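Local coordinates for protein NAD nucleotidase (Haemophilus influenzae, PDB 3ZTV) that degrades NAD to adenosine and nicotinamide riboside, acting in the periplasm as a zinc-dependent pyrophosphatase and 5'-nucleotidase, at residues 313-316 against 317-320; 340-343 against 344-347; 134-137 against 138-142. All coordinates share one frame; numbering follows the deposited sequence.

Interaction 1: 313-316 against 317-320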
# COMPACT_ATOMS: atom_id res chain seq x y z
N THR A 313 47.19 30.57 16.03
CA THR A 313 47.67 31.40 17.13
C THR A 313 47.66 32.87 16.73
O THR A 313 47.54 33.19 15.55
CB THR A 313 49.09 30.96 17.56
OG1 THR A 313 49.48 31.68 18.74
CG2 THR A 313 50.10 31.22 16.45
N GLY A 314 47.78 33.76 17.71
CA GLY A 314 47.88 35.19 17.45
C GLY A 314 46.75 35.77 16.62
O GLY A 314 45.59 35.39 16.77
N ASP A 315 47.09 36.70 15.73
CA ASP A 315 46.09 37.40 14.92
C ASP A 315 45.30 36.46 14.01
O ASP A 315 44.11 36.68 13.76
CB ASP A 315 46.72 38.52 14.10
CG ASP A 315 47.12 39.71 14.95
OD1 ASP A 315 46.81 39.72 16.16
OD2 ASP A 315 47.73 40.66 14.41
N GLU A 316 45.95 35.42 13.50
CA GLU A 316 45.27 34.47 12.62
C GLU A 316 44.14 33.76 13.37
O GLU A 316 43.06 33.55 12.81
CB GLU A 316 46.24 33.45 12.01
CG GLU A 316 45.70 32.81 10.73
CD GLU A 316 46.60 31.74 10.15
OE1 GLU A 316 47.62 31.39 10.79
OE2 GLU A 316 46.29 31.24 9.05
N ARG A 317 44.38 33.41 14.63
CA ARG A 317 43.33 32.76 15.42
C ARG A 317 42.21 33.75 15.70
O ARG A 317 41.03 33.39 15.64
CB ARG A 317 43.88 32.20 16.73
CG ARG A 317 42.87 31.26 17.41
CD ARG A 317 43.40 30.66 18.70
NE ARG A 317 42.49 29.62 19.18
CZ ARG A 317 42.55 28.34 18.81
NH1 ARG A 317 43.48 27.93 17.96
NH2 ARG A 317 41.67 27.48 19.30
N LYS A 318 42.57 34.99 16.02
CA LYS A 318 41.57 36.02 16.28
C LYS A 318 40.66 36.26 15.07
O LYS A 318 39.44 36.38 15.21
CB LYS A 318 42.25 37.32 16.73
CG LYS A 318 42.87 37.24 18.11
CD LYS A 318 43.53 38.55 18.52
CE LYS A 318 44.07 38.49 19.95
NZ LYS A 318 45.22 37.55 20.10
N LYS A 319 41.24 36.29 13.87
CA LYS A 319 40.46 36.49 12.65
C LYS A 319 39.51 35.32 12.40
O LYS A 319 38.37 35.51 11.96
CB LYS A 319 41.37 36.68 11.44
CG LYS A 319 42.14 37.99 11.44
CD LYS A 319 43.20 38.01 10.35
CE LYS A 319 44.10 39.23 10.48
NZ LYS A 319 45.30 39.11 9.61
N ALA A 320 39.98 34.11 12.67
CA ALA A 320 39.17 32.91 12.55
C ALA A 320 37.96 32.98 13.48
O ALA A 320 36.82 32.74 13.06
CB ALA A 320 40.01 31.68 12.85
O HOH W 1 44.93 34.72 19.47
O HOH W 2 47.41 38.42 18.55

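Interaction 2: 340-343 against 344-347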
# COMPACT_ATOMS: atom_id res chain seq x y z
N ASP A 340 26.15 18.43 30.99
CA ASP A 340 27.58 18.25 31.28
C ASP A 340 27.80 17.24 32.40
O ASP A 340 28.71 16.41 32.32
CB ASP A 340 28.21 19.58 31.70
CG ASP A 340 28.47 20.51 30.53
OD1 ASP A 340 28.57 20.04 29.38
OD2 ASP A 340 28.61 21.73 30.78
N LYS A 341 26.99 17.31 33.44
CA LYS A 341 27.08 16.38 34.56
C LYS A 341 26.78 14.94 34.13
O LYS A 341 27.49 14.00 34.50
CB LYS A 341 26.14 16.80 35.69
CG LYS A 341 26.56 18.07 36.42
CD LYS A 341 25.50 18.52 37.44
CE LYS A 341 24.70 17.34 37.98
NZ LYS A 341 25.55 16.34 38.68
N LEU A 342 25.72 14.77 33.34
CA LEU A 342 25.36 13.45 32.82
C LEU A 342 26.48 12.88 31.97
O LEU A 342 26.86 11.73 32.13
CB LEU A 342 24.06 13.51 32.02
CG LEU A 342 22.79 13.79 32.82
CD1 LEU A 342 21.61 14.09 31.90
CD2 LEU A 342 22.46 12.62 33.73
N ILE A 343 26.99 13.69 31.05
CA ILE A 343 28.01 13.20 30.14
C ILE A 343 29.32 12.85 30.86
O ILE A 343 29.98 11.86 30.52
CB ILE A 343 28.23 14.16 28.96
CG1 ILE A 343 26.97 14.18 28.07
CG2 ILE A 343 29.43 13.74 28.12
CD1 ILE A 343 27.00 15.24 26.98
N ALA A 344 29.69 13.63 31.87
CA ALA A 344 30.87 13.33 32.67
C ALA A 344 30.71 11.97 33.35
O ALA A 344 31.65 11.16 33.38
CB ALA A 344 31.10 14.42 33.71
N LYS A 345 29.53 11.73 33.91
CA LYS A 345 29.24 10.46 34.56
C LYS A 345 29.33 9.30 33.58
O LYS A 345 29.96 8.27 33.87
CB LYS A 345 27.86 10.50 35.21
CG LYS A 345 27.44 9.18 35.84
CD LYS A 345 26.06 9.25 36.46
CE LYS A 345 24.98 9.33 35.40
NZ LYS A 345 23.61 9.39 36.00
N TYR A 346 28.69 9.44 32.42
CA TYR A 346 28.68 8.36 31.43
C TYR A 346 30.04 8.14 30.78
O TYR A 346 30.41 7.01 30.47
CB TYR A 346 27.58 8.58 30.36
CG TYR A 346 26.19 8.29 30.88
CD1 TYR A 346 25.81 6.99 31.20
CD2 TYR A 346 25.26 9.31 31.05
CE1 TYR A 346 24.54 6.72 31.68
CE2 TYR A 346 23.99 9.04 31.52
CZ TYR A 346 23.64 7.75 31.84
OH TYR A 346 22.37 7.47 32.31
N LYS A 347 30.78 9.23 30.58
CA LYS A 347 32.12 9.12 30.02
C LYS A 347 33.05 8.31 30.94
O LYS A 347 33.79 7.44 30.48
CB LYS A 347 32.70 10.51 29.75
CG LYS A 347 34.01 10.49 28.98
CD LYS A 347 34.42 11.89 28.54
CE LYS A 347 35.62 11.85 27.61
NZ LYS A 347 35.92 13.20 27.05

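Interaction 3: 134-137 against 138-142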
# COMPACT_ATOMS: atom_id res chain seq x y z
N SER A 134 2.80 -8.03 21.90
CA SER A 134 4.14 -7.46 21.77
C SER A 134 4.59 -6.79 23.07
O SER A 134 3.80 -6.16 23.77
CB SER A 134 4.16 -6.44 20.64
OG SER A 134 5.47 -5.90 20.46
N ILE A 135 5.88 -6.90 23.37
CA ILE A 135 6.43 -6.19 24.52
C ILE A 135 6.42 -4.67 24.28
O ILE A 135 6.59 -3.88 25.21
CB ILE A 135 7.85 -6.68 24.90
CG1 ILE A 135 8.89 -6.35 23.83
CG2 ILE A 135 7.84 -8.19 25.21
CD1 ILE A 135 10.29 -6.83 24.21
N LEU A 136 6.18 -4.26 23.03
CA LEU A 136 6.09 -2.84 22.67
C LEU A 136 4.66 -2.30 22.61
O LEU A 136 4.45 -1.14 22.26
CB LEU A 136 6.80 -2.58 21.35
CG LEU A 136 8.28 -2.97 21.34
CD1 LEU A 136 8.84 -2.86 19.94
CD2 LEU A 136 9.09 -2.11 22.32
N TYR A 137 3.68 -3.14 22.92
CA TYR A 137 2.29 -2.71 22.91
C TYR A 137 2.09 -1.50 23.82
O TYR A 137 2.59 -1.47 24.94
CB TYR A 137 1.38 -3.86 23.36
CG TYR A 137 -0.09 -3.58 23.15
CD1 TYR A 137 -0.61 -3.38 21.88
CD2 TYR A 137 -0.96 -3.52 24.23
CE1 TYR A 137 -1.96 -3.13 21.68
CE2 TYR A 137 -2.32 -3.27 24.04
CZ TYR A 137 -2.81 -3.07 22.76
OH TYR A 137 -4.15 -2.83 22.57
N ASN A 138 1.37 -0.49 23.33
CA ASN A 138 1.05 0.70 24.11
C ASN A 138 2.26 1.52 24.59
O ASN A 138 2.18 2.18 25.63
CB ASN A 138 0.16 0.35 25.32
CG ASN A 138 -1.27 0.04 24.93
OD1 ASN A 138 -1.96 -0.71 25.62
ND2 ASN A 138 -1.73 0.61 23.82
N LYS A 139 3.37 1.47 23.86
CA LYS A 139 4.55 2.24 24.25
C LYS A 139 4.66 3.56 23.49
O LYS A 139 5.50 4.40 23.81
CB LYS A 139 5.81 1.40 24.07
CG LYS A 139 5.92 0.18 24.98
CD LYS A 139 5.89 0.57 26.46
CE LYS A 139 6.09 -0.65 27.36
NZ LYS A 139 5.95 -0.30 28.79
N TRP A 140 3.83 3.74 22.47
CA TRP A 140 3.75 4.99 21.73
C TRP A 140 2.37 5.15 21.13
O TRP A 140 1.57 4.20 21.14
CB TRP A 140 4.82 5.06 20.65
CG TRP A 140 4.76 3.99 19.59
CD1 TRP A 140 3.94 3.95 18.48
CD2 TRP A 140 5.58 2.83 19.53
NE1 TRP A 140 4.22 2.83 17.72
CE2 TRP A 140 5.21 2.11 18.36
CE3 TRP A 140 6.59 2.30 20.35
CZ2 TRP A 140 5.84 0.93 17.99
CZ3 TRP A 140 7.20 1.12 19.98
CH2 TRP A 140 6.83 0.44 18.82
N LYS A 141 2.10 6.34 20.61
CA LYS A 141 0.81 6.68 19.98
C LYS A 141 1.04 7.09 18.53
O LYS A 141 2.14 7.50 18.18
CB LYS A 141 0.12 7.80 20.76
CG LYS A 141 -0.29 7.38 22.15
CD LYS A 141 -1.11 8.45 22.86
CE LYS A 141 -0.21 9.54 23.42
NZ LYS A 141 -0.99 10.60 24.14
N PRO A 142 -0.00 7.00 17.69
CA PRO A 142 0.18 7.42 16.29
C PRO A 142 0.27 8.94 16.11
O PRO A 142 0.94 9.40 15.18
CB PRO A 142 -1.07 6.86 15.59
CG PRO A 142 -2.09 6.75 16.69
CD PRO A 142 -1.30 6.33 17.90
O HOH W 3 3.17 0.99 20.86

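Interaction 1: 313-316 against 317-320
K318 reaches back one helical turn to G314 and D315, and two waters carry its ammonium group to them. Its chain leaves the helix with CG beside the backbone N (chi1 -70°), so the methylenes run back over the G314 carbonyl, CG lying 3.6 Å from G314 O; a bend at the last torsion, 67°, then turns NZ back toward the G314 carbonyl and the D315 carboxylate. One water donates to G314 O and accepts from K318 NZ, at 2.9 Å from each. The other links K318 NZ to D315 OD1 at 2.8 Å on both sides, while NZ and OD1 themselves stay 4.8 Å apart, so the opposite charges meet through solvent and not as a salt bridge. This is the loose, wet side.

The tight side is the backbone. K318 N points at G314 O (3.1 Å) in the carbonyl plane, K319 N at D315 O (2.9 Å), and A320 N at E316 O. The bond from R317 N to T313 O is less regular, its donor standing 67° out of the carbonyl plane, and a weak second bond from R317 N goes to G314 O. K319 lays its methylenes beside D315 O, with CG 3.3 Å from that oxygen. A320 is buried, its methyl against L312. R317 extends away from the turn, and its guanidinium is held by a salt bridge to E311 and a hydrogen bond to the L312 carbonyl, tying the helix to strand 309-311 and the residue after it. The i to i+4 bonds of K318, K319 and A320, with lysine chains laid back over the carbonyls a turn earlier, are those of an alpha helix near its N-terminal end, here 314-325.

Interaction 2: 340-343 against 344-347
Four i to i+4 bonds run through these two turns of helix 337-353, from A344 N to D340 O, K345 N to K341 O, Y346 N to L342 O (2.9 Å, in the carbonyl plane) and K347 N to I343 O (2.7 Å). Y346 carries its ring back along the helix, CG beside the backbone N (chi1 -75°), which places CD2 3.1 Å from L342 O and 4.5 Å from L342 CB. K345 takes the other course: its CG is anti to the backbone N, and a bend at chi3 (71°) brings CE over one face of the Y346 ring, 4.0 Å above the plane and offset toward the rim. L342 and K345 lie alongside each other and point the same way, with L342 CD2 4.1 Å from K345 NZ. On another flank, K347 CB sits 3.1 Å from I343 O before its extended chain leads away to a salt bridge with E26. D340 bonds through its carboxylate to S47 and H335. L342 and the buried Y346 face helix 84-93, meeting A92, A85 and A88, while Y346 also packs on Y77 of helix 76-79 and meets F81 edge-to-face.

Interaction 3: 134-137 against 138-142
N138 lies beside Y137, both side chains pointing the same way, and the amide stands over one face of the tyrosine ring. N138 CG lies 3.5 Å above the ring plane, offset toward the rim, and the two planes are turned 41° apart: ND2 is the higher, more central end, while N138 OD1 dips past the rim, 3.0 Å from Y137 CE2. L136 and W140 meet at a slant instead: L136 CB touches the far corner of the indole at W140 CH2 (3.9 Å). W140 achieves this with CG between the backbone N and carbonyl carbon (chi1 60°), which swings the ring back toward L136. A water sits 3.3 Å above the centre of one indole face; it donates to L136 O and accepts from K139 N, bridging a pair that also bonds directly, K139 N to L136 O 3.2 Å. W140 NE1 bonds to the V128 carbonyl, and K191 of the second subunit packs on Y137 and N138. The backbone folds as a type I turn from S134 to Y137, opened by an ST turn at S134 OG, overlapping a type II turn from L136 to K139, within the calcineurin-like phosphoesterase domain.

The three contacts are each local and do not touch. In chain order interaction 3 comes first, followed by interactions 1 and 2 on separate helices, 314-325 and 337-353. Interactions 1 and 2 have centres about 32 Å apart and nearest atoms about 17 Å apart. Interaction 3 lies on the opposite side of the chain's centre from interaction 1, with centres about 54 Å apart; its centre is about 30 Å from that of interaction 2. Interactions 1 and 2 are away from the zinc and adenosine sites. Interaction 3 comes nearer the metals: the W140 side chain is about 12 Å from that of H203, a probable zinc ligand.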